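Local atomic coordinates of putative uronate isomerase (Thermotoga maritima, PDB entry 4NAR), a protein that probably acts as an isomerase or racemase related to lactate racemase, its natural substrate being unproven. Residues A[261-271]-A[294-305]. Residues are numbered along the deposited sequence; the frame is centred on the assembly and turned at random.
Sequences VKYIDRPLRRA and RPGVMAKGGQII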
ATOM      1  N   VAL A 261       1.308 -15.415  -5.744  1.00 23.11           N
ATOM      2  CA  VAL A 261       0.009 -16.076  -5.688  1.00 24.54           C
ATOM      3  C   VAL A 261       0.102 -17.517  -5.150  1.00 31.38           C
ATOM      4  O   VAL A 261       0.799 -18.359  -5.721  1.00 32.64           O
ATOM      5  CB  VAL A 261      -0.723 -16.036  -7.052  1.00 23.45           C
ATOM      6  CG1 VAL A 261      -2.082 -16.756  -6.964  1.00 30.53           C
ATOM      7  CG2 VAL A 261      -0.921 -14.599  -7.501  1.00 16.44           C
ATOM      8  N   LYS A 262      -0.589 -17.771  -4.034  1.00 33.70           N
ATOM      9  CA  LYS A 262      -0.749 -19.112  -3.479  1.00 29.43           C
ATOM     10  C   LYS A 262      -2.014 -19.769  -4.021  1.00 32.72           C
ATOM     11  O   LYS A 262      -3.084 -19.148  -4.084  1.00 32.35           O
ATOM     12  CB  LYS A 262      -0.839 -19.065  -1.948  1.00 38.33           C
ATOM     13  CG  LYS A 262       0.426 -18.568  -1.228  1.00 42.82           C
ATOM     14  CD  LYS A 262       1.627 -19.462  -1.514  1.00 40.39           C
ATOM     15  CE  LYS A 262       2.762 -19.193  -0.526  1.00 46.39           C
ATOM     16  NZ  LYS A 262       4.003 -19.943  -0.918  1.00 51.94           N
ATOM     17  N   TYR A 263      -1.904 -21.036  -4.404  1.00 38.15           N
ATOM     18  CA  TYR A 263      -3.064 -21.749  -4.933  1.00 37.89           C
ATOM     19  C   TYR A 263      -3.568 -22.798  -3.961  1.00 37.36           C
ATOM     20  O   TYR A 263      -2.777 -23.462  -3.287  1.00 42.59           O
ATOM     21  CB  TYR A 263      -2.763 -22.375  -6.300  1.00 35.20           C
ATOM     22  CG  TYR A 263      -2.497 -21.346  -7.373  1.00 37.74           C
ATOM     23  CD1 TYR A 263      -1.203 -20.900  -7.628  1.00 34.27           C
ATOM     24  CD2 TYR A 263      -3.542 -20.799  -8.116  1.00 39.36           C
ATOM     25  CE1 TYR A 263      -0.953 -19.940  -8.607  1.00 40.12           C
ATOM     26  CE2 TYR A 263      -3.304 -19.835  -9.096  1.00 41.74           C
ATOM     27  CZ  TYR A 263      -2.007 -19.411  -9.335  1.00 44.53           C
ATOM     28  OH  TYR A 263      -1.756 -18.463 -10.308  1.00 49.07           O
ATOM     29  N   ILE A 264      -4.892 -22.914  -3.874  1.00 37.05           N
ATOM     30  CA  ILE A 264      -5.538 -23.969  -3.103  1.00 31.96           C
ATOM     31  C   ILE A 264      -6.619 -24.593  -3.970  1.00 29.32           C
ATOM     32  O   ILE A 264      -7.023 -24.013  -4.975  1.00 34.62           O
ATOM     33  CB  ILE A 264      -6.160 -23.437  -1.800  1.00 30.59           C
ATOM     34  CG1 ILE A 264      -7.317 -22.485  -2.113  1.00 32.55           C
ATOM     35  CG2 ILE A 264      -5.093 -22.780  -0.941  1.00 26.92           C
ATOM     36  CD1 ILE A 264      -8.056 -21.974  -0.890  1.00 28.60           C
ATOM     37  N   ASP A 265      -7.095 -25.770  -3.588  1.00 38.44           N
ATOM     38  CA  ASP A 265      -8.039 -26.495  -4.441  1.00 52.42           C
ATOM     39  C   ASP A 265      -9.469 -26.545  -3.885  1.00 48.43           C
ATOM     40  O   ASP A 265     -10.429 -26.784  -4.633  1.00 46.27           O
ATOM     41  CB  ASP A 265      -7.510 -27.901  -4.734  1.00 63.93           C
ATOM     42  CG  ASP A 265      -6.524 -28.373  -3.689  1.00 69.36           C
ATOM     43  OD1 ASP A 265      -6.957 -28.655  -2.546  1.00 70.24           O
ATOM     44  OD2 ASP A 265      -5.316 -28.449  -4.009  1.00 72.10           O
ATOM     45  N   ARG A 266      -9.607 -26.306  -2.585  1.00 42.79           N
ATOM     46  CA  ARG A 266     -10.919 -26.272  -1.952  1.00 43.52           C
ATOM     47  C   ARG A 266     -11.121 -24.914  -1.313  1.00 40.87           C
ATOM     48  O   ARG A 266     -10.182 -24.358  -0.741  1.00 40.92           O
ATOM     49  CB  ARG A 266     -10.991 -27.340  -0.866  1.00 57.51           C
ATOM     50  CG  ARG A 266     -12.391 -27.852  -0.544  1.00 68.94           C
ATOM     51  CD  ARG A 266     -12.306 -29.262   0.047  1.00 75.71           C
ATOM     52  NE  ARG A 266     -11.071 -29.921  -0.382  1.00 78.19           N
ATOM     53  CZ  ARG A 266     -10.085 -30.275   0.439  1.00 77.86           C
ATOM     54  NH1 ARG A 266     -10.196 -30.062   1.747  1.00 74.55           N
ATOM     55  NH2 ARG A 266      -8.992 -30.854  -0.048  1.00 78.08           N
ATOM     56  N   PRO A 267     -12.347 -24.372  -1.405  1.00 43.02           N
ATOM     57  CA  PRO A 267     -12.694 -23.151  -0.662  1.00 35.36           C
ATOM     58  C   PRO A 267     -12.430 -23.326   0.839  1.00 36.89           C
ATOM     59  O   PRO A 267     -12.611 -24.431   1.371  1.00 37.70           O
ATOM     60  CB  PRO A 267     -14.198 -23.009  -0.919  1.00 34.08           C
ATOM     61  CG  PRO A 267     -14.399 -23.662  -2.283  1.00 34.27           C
ATOM     62  CD  PRO A 267     -13.443 -24.831  -2.282  1.00 37.15           C
ATOM     63  N   LEU A 268     -12.008 -22.258   1.514  1.00 32.12           N
ATOM     64  CA  LEU A 268     -11.695 -22.352   2.940  1.00 35.37           C
ATOM     65  C   LEU A 268     -12.904 -22.048   3.816  1.00 35.50           C
ATOM     66  O   LEU A 268     -13.673 -21.132   3.519  1.00 43.89           O
ATOM     67  CB  LEU A 268     -10.557 -21.398   3.310  1.00 33.98           C
ATOM     68  CG  LEU A 268      -9.196 -21.624   2.650  1.00 36.37           C
ATOM     69  CD1 LEU A 268      -8.202 -20.570   3.146  1.00 34.60           C
ATOM     70  CD2 LEU A 268      -8.694 -23.045   2.924  1.00 27.53           C
ATOM     71  N   ARG A 269     -13.065 -22.800   4.902  1.00 40.25           N
ATOM     72  CA  ARG A 269     -14.112 -22.494   5.872  1.00 38.99           C
ATOM     73  C   ARG A 269     -13.538 -21.612   6.988  1.00 34.23           C
ATOM     74  O   ARG A 269     -14.248 -20.814   7.605  1.00 37.69           O
ATOM     75  CB  ARG A 269     -14.758 -23.777   6.415  1.00 45.50           C
ATOM     76  CG  ARG A 269     -14.869 -23.828   7.940  1.00 64.63           C
ATOM     77  CD  ARG A 269     -16.167 -24.481   8.423  1.00 74.88           C
ATOM     78  NE  ARG A 269     -17.369 -23.765   7.975  1.00 84.76           N
ATOM     79  CZ  ARG A 269     -17.814 -22.611   8.484  1.00 80.73           C
ATOM     80  NH1 ARG A 269     -17.155 -21.993   9.468  1.00 72.54           N
ATOM     81  NH2 ARG A 269     -18.925 -22.065   7.997  1.00 81.21           N
ATOM     82  N   ARG A 270     -12.235 -21.741   7.215  1.00 30.12           N
ATOM     83  CA  ARG A 270     -11.544 -20.956   8.235  1.00 29.81           C
ATOM     84  C   ARG A 270     -10.157 -20.567   7.736  1.00 35.06           C
ATOM     85  O   ARG A 270      -9.399 -21.412   7.242  1.00 34.12           O
ATOM     86  CB  ARG A 270     -11.409 -21.750   9.542  1.00 34.03           C
ATOM     87  CG  ARG A 270     -12.491 -21.471  10.576  1.00 44.07           C
ATOM     88  CD  ARG A 270     -13.030 -22.752  11.228  1.00 45.80           C
ATOM     89  NE  ARG A 270     -11.984 -23.561  11.853  1.00 46.86           N
ATOM     90  CZ  ARG A 270     -11.626 -23.478  13.133  1.00 41.58           C
ATOM     91  NH1 ARG A 270     -12.219 -22.603  13.941  1.00 48.19           N
ATOM     92  NH2 ARG A 270     -10.664 -24.261  13.604  1.00 32.49           N
ATOM     93  N   ALA A 271      -9.830 -19.286   7.858  1.00 32.68           N
ATOM     94  CA  ALA A 271      -8.484 -18.802   7.560  1.00 28.97           C
ATOM     95  C   ALA A 271      -8.043 -17.879   8.684  1.00 26.30           C
ATOM     96  O   ALA A 271      -8.739 -16.901   9.006  1.00 28.73           O
ATOM     97  CB  ALA A 271      -8.452 -18.067   6.215  1.00 23.06           C
ATOM     98  N   ARG A 294     -10.524 -13.276  -3.776  1.00 31.34           N
ATOM     99  CA  ARG A 294     -10.794 -13.861  -5.086  1.00 29.35           C
ATOM    100  C   ARG A 294     -11.974 -14.829  -5.001  1.00 32.00           C
ATOM    101  O   ARG A 294     -12.184 -15.484  -3.961  1.00 34.53           O
ATOM    102  CB  ARG A 294      -9.552 -14.519  -5.680  1.00 28.32           C
ATOM    103  CG  ARG A 294      -8.679 -13.475  -6.352  1.00 28.43           C
ATOM    104  CD  ARG A 294      -7.690 -14.051  -7.325  1.00 25.60           C
ATOM    105  NE  ARG A 294      -7.104 -12.961  -8.095  1.00 26.36           N
ATOM    106  CZ  ARG A 294      -5.965 -13.041  -8.776  1.00 27.79           C
ATOM    107  NH1 ARG A 294      -5.277 -14.179  -8.799  1.00 26.34           N
ATOM    108  NH2 ARG A 294      -5.511 -11.970  -9.427  1.00 27.33           N
ATOM    109  N   PRO A 295     -12.780 -14.887  -6.073  1.00 32.94           N
ATOM    110  CA  PRO A 295     -14.002 -15.695  -5.987  1.00 30.85           C
ATOM    111  C   PRO A 295     -13.661 -17.169  -5.786  1.00 39.28           C
ATOM    112  O   PRO A 295     -12.734 -17.683  -6.441  1.00 29.04           O
ATOM    113  CB  PRO A 295     -14.681 -15.469  -7.346  1.00 28.38           C
ATOM    114  CG  PRO A 295     -13.619 -14.947  -8.253  1.00 29.65           C
ATOM    115  CD  PRO A 295     -12.645 -14.207  -7.376  1.00 35.89           C
ATOM    116  N   GLY A 296     -14.381 -17.819  -4.869  1.00 36.89           N
ATOM    117  CA  GLY A 296     -14.169 -19.229  -4.589  1.00 32.46           C
ATOM    118  C   GLY A 296     -13.134 -19.524  -3.507  1.00 38.75           C
ATOM    119  O   GLY A 296     -13.028 -20.678  -3.054  1.00 32.46           O
ATOM    120  N   VAL A 297     -12.362 -18.514  -3.089  1.00 33.79           N
ATOM    121  CA  VAL A 297     -11.323 -18.764  -2.082  1.00 31.50           C
ATOM    122  C   VAL A 297     -11.917 -19.042  -0.695  1.00 27.81           C
ATOM    123  O   VAL A 297     -11.514 -19.985  -0.003  1.00 27.98           O
ATOM    124  CB  VAL A 297     -10.232 -17.661  -2.048  1.00 32.02           C
ATOM    125  CG1 VAL A 297      -9.312 -17.854  -0.869  1.00 28.85           C
ATOM    126  CG2 VAL A 297      -9.408 -17.714  -3.317  1.00 23.21           C
HETATM  127  N   MSE A 298     -12.902 -18.250  -0.307  1.00 27.67           N
HETATM  128  CA  MSE A 298     -13.593 -18.481   0.956  1.00 32.06           C
HETATM  129  C   MSE A 298     -14.919 -19.203   0.701  1.00 33.82           C
HETATM  130  O   MSE A 298     -15.638 -18.877  -0.250  1.00 38.62           O
HETATM  131  CB  MSE A 298     -13.851 -17.153   1.674  1.00 29.08           C
HETATM  132  CG  MSE A 298     -12.598 -16.405   2.029  1.00 34.90           C
HETATM  133 SE   MSE A 298     -11.649 -17.366   3.424  0.61 35.71          SE
HETATM  134  CE  MSE A 298     -10.071 -17.715   2.430  1.00105.14           C
ATOM    135  N   ALA A 299     -15.235 -20.190   1.534  1.00 30.22           N
ATOM    136  CA  ALA A 299     -16.559 -20.811   1.483  1.00 35.03           C
ATOM    137  C   ALA A 299     -17.595 -19.787   1.963  1.00 33.15           C
ATOM    138  O   ALA A 299     -17.298 -18.972   2.857  1.00 31.89           O
ATOM    139  CB  ALA A 299     -16.596 -22.057   2.363  1.00 22.35           C
ATOM    140  N   LYS A 300     -18.789 -19.803   1.368  1.00 36.03           N
ATOM    141  CA  LYS A 300     -19.902 -18.999   1.890  1.00 39.51           C
ATOM    142  C   LYS A 300     -20.067 -19.323   3.389  1.00 38.97           C
ATOM    143  O   LYS A 300     -20.110 -20.496   3.780  1.00 34.53           O
ATOM    144  CB  LYS A 300     -21.187 -19.254   1.078  1.00 44.11           C
ATOM    145  CG  LYS A 300     -22.517 -18.965   1.804  1.00 58.82           C
ATOM    146  CD  LYS A 300     -22.859 -17.462   1.937  1.00 67.41           C
ATOM    147  CE  LYS A 300     -24.009 -17.047   1.004  1.00 69.50           C
ATOM    148  NZ  LYS A 300     -23.590 -16.943  -0.432  1.00 67.14           N
ATOM    149  N   GLY A 301     -20.093 -18.288   4.229  1.00 34.58           N
ATOM    150  CA  GLY A 301     -20.105 -18.473   5.672  1.00 28.49           C
ATOM    151  C   GLY A 301     -18.714 -18.723   6.244  1.00 34.13           C
ATOM    152  O   GLY A 301     -18.559 -18.988   7.444  1.00 35.92           O
ATOM    153  N   GLY A 302     -17.694 -18.646   5.390  1.00 29.95           N
ATOM    154  CA  GLY A 302     -16.329 -18.847   5.841  1.00 24.95           C
ATOM    155  C   GLY A 302     -15.888 -17.750   6.791  1.00 26.54           C
ATOM    156  O   GLY A 302     -16.413 -16.632   6.767  1.00 34.07           O
ATOM    157  N   GLN A 303     -14.916 -18.070   7.631  1.00 22.66           N
ATOM    158  CA  GLN A 303     -14.421 -17.113   8.601  1.00 27.83           C
ATOM    159  C   GLN A 303     -13.017 -16.660   8.252  1.00 29.89           C
ATOM    160  O   GLN A 303     -12.104 -17.493   8.108  1.00 24.16           O
ATOM    161  CB  GLN A 303     -14.381 -17.727   9.991  1.00 29.56           C
ATOM    162  CG  GLN A 303     -15.736 -17.986  10.617  1.00 36.91           C
ATOM    163  CD  GLN A 303     -15.610 -18.771  11.909  1.00 34.29           C
ATOM    164  OE1 GLN A 303     -14.944 -19.808  11.951  1.00 45.97           O
ATOM    165  NE2 GLN A 303     -16.230 -18.274  12.973  1.00 29.01           N
ATOM    166  N   ILE A 304     -12.849 -15.343   8.122  1.00 23.58           N
ATOM    167  CA  ILE A 304     -11.521 -14.755   8.122  1.00 20.73           C
ATOM    168  C   ILE A 304     -11.227 -14.175   9.507  1.00 19.91           C
ATOM    169  O   ILE A 304     -11.952 -13.294   9.991  1.00 19.45           O
ATOM    170  CB  ILE A 304     -11.366 -13.663   7.060  1.00 19.35           C
ATOM    171  CG1 ILE A 304     -11.779 -14.202   5.696  1.00 24.91           C
ATOM    172  CG2 ILE A 304      -9.920 -13.189   7.018  1.00 19.83           C
ATOM    173  CD1 ILE A 304     -11.515 -13.245   4.556  1.00 20.66           C
ATOM    174  N   ILE A 305     -10.169 -14.683  10.133  1.00 16.55           N
ATOM    175  CA  ILE A 305      -9.742 -14.241  11.451  1.00 20.04           C
ATOM    176  C   ILE A 305      -8.418 -13.501  11.358  1.00 22.94           C
ATOM    177  O   ILE A 305      -7.373 -14.084  11.034  1.00 28.75           O
ATOM    178  CB  ILE A 305      -9.571 -15.441  12.409  1.00 25.02           C
ATOM    179  CG1 ILE A 305     -10.914 -16.141  12.615  1.00 24.78           C
ATOM    180  CG2 ILE A 305      -8.965 -14.995  13.737  1.00 20.57           C
ATOM    181  CD1 ILE A 305     -10.780 -17.623  12.922  1.00 21.64           C
TER
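Leu-268 pairs in parallel with Met-298, and after a corner in each chain Arg-270 and Ala-271 pair the same way with Gln-303 and Ile-304, an example of unequal corners accommodated within one pairing: a one-residue corner at Arg-269 is matched by a longer turn in 294-305, which puts the second chain three residues ahead when the parallel pairing resumes. Before the corner, Leu-268 N binds Val-297 O (2.8 Å) and Leu-268 O receives Ala-299 N (2.7 Å). Beyond it, Gln-303 N reaches Arg-269 O from above the carbonyl plane, 39° out of it, whereas Ala-271 N and Ile-305 N approach Gln-303 O and Ala-271 O almost head-on. The second chain makes its corner through a type II turn from Ala-299 to Gly-302, closed by the hydrogen bond from Gly-302 N to Ala-299 O; the positive phi of Gly-301 suits glycine.

On one face, the selenomethionine Met-298 is bent about its CB-CG bond (chi2 -69°) and again about CG-SE, which brings its methyl CE to Leu-268 CD1 (3.5 Å) and Ala-271 CB (4.1 Å); Leu-292 also touches Met-298 and Ala-271. On the other, Arg-270 and Gln-303 run side by side, their guanidinium and amide planes 30° apart. OE1 of Gln-303 rests against the aliphatic CG of Arg-270 (3.3 Å), while Arg-270 NE is hydrogen-bonded to Ser-409 OG. Bent at chi2 and chi3, Arg-269 swings its guanidinium back to the turn, where NH2 makes a weak hydrogen bond to Gly-301 O (3.1 Å). Just ahead of the paired strands, the Pro-267 ring lies over Gly-296 O, with CB 3.4 Å from it.

Strands 268-274 and 302-308 are adjacent in a five-stranded parallel sheet, between 409-412 and 373-379, and helices 282-285 and 287-290 lie on the connection between them, as in the beta-alpha-beta crossover of an alpha/beta fold.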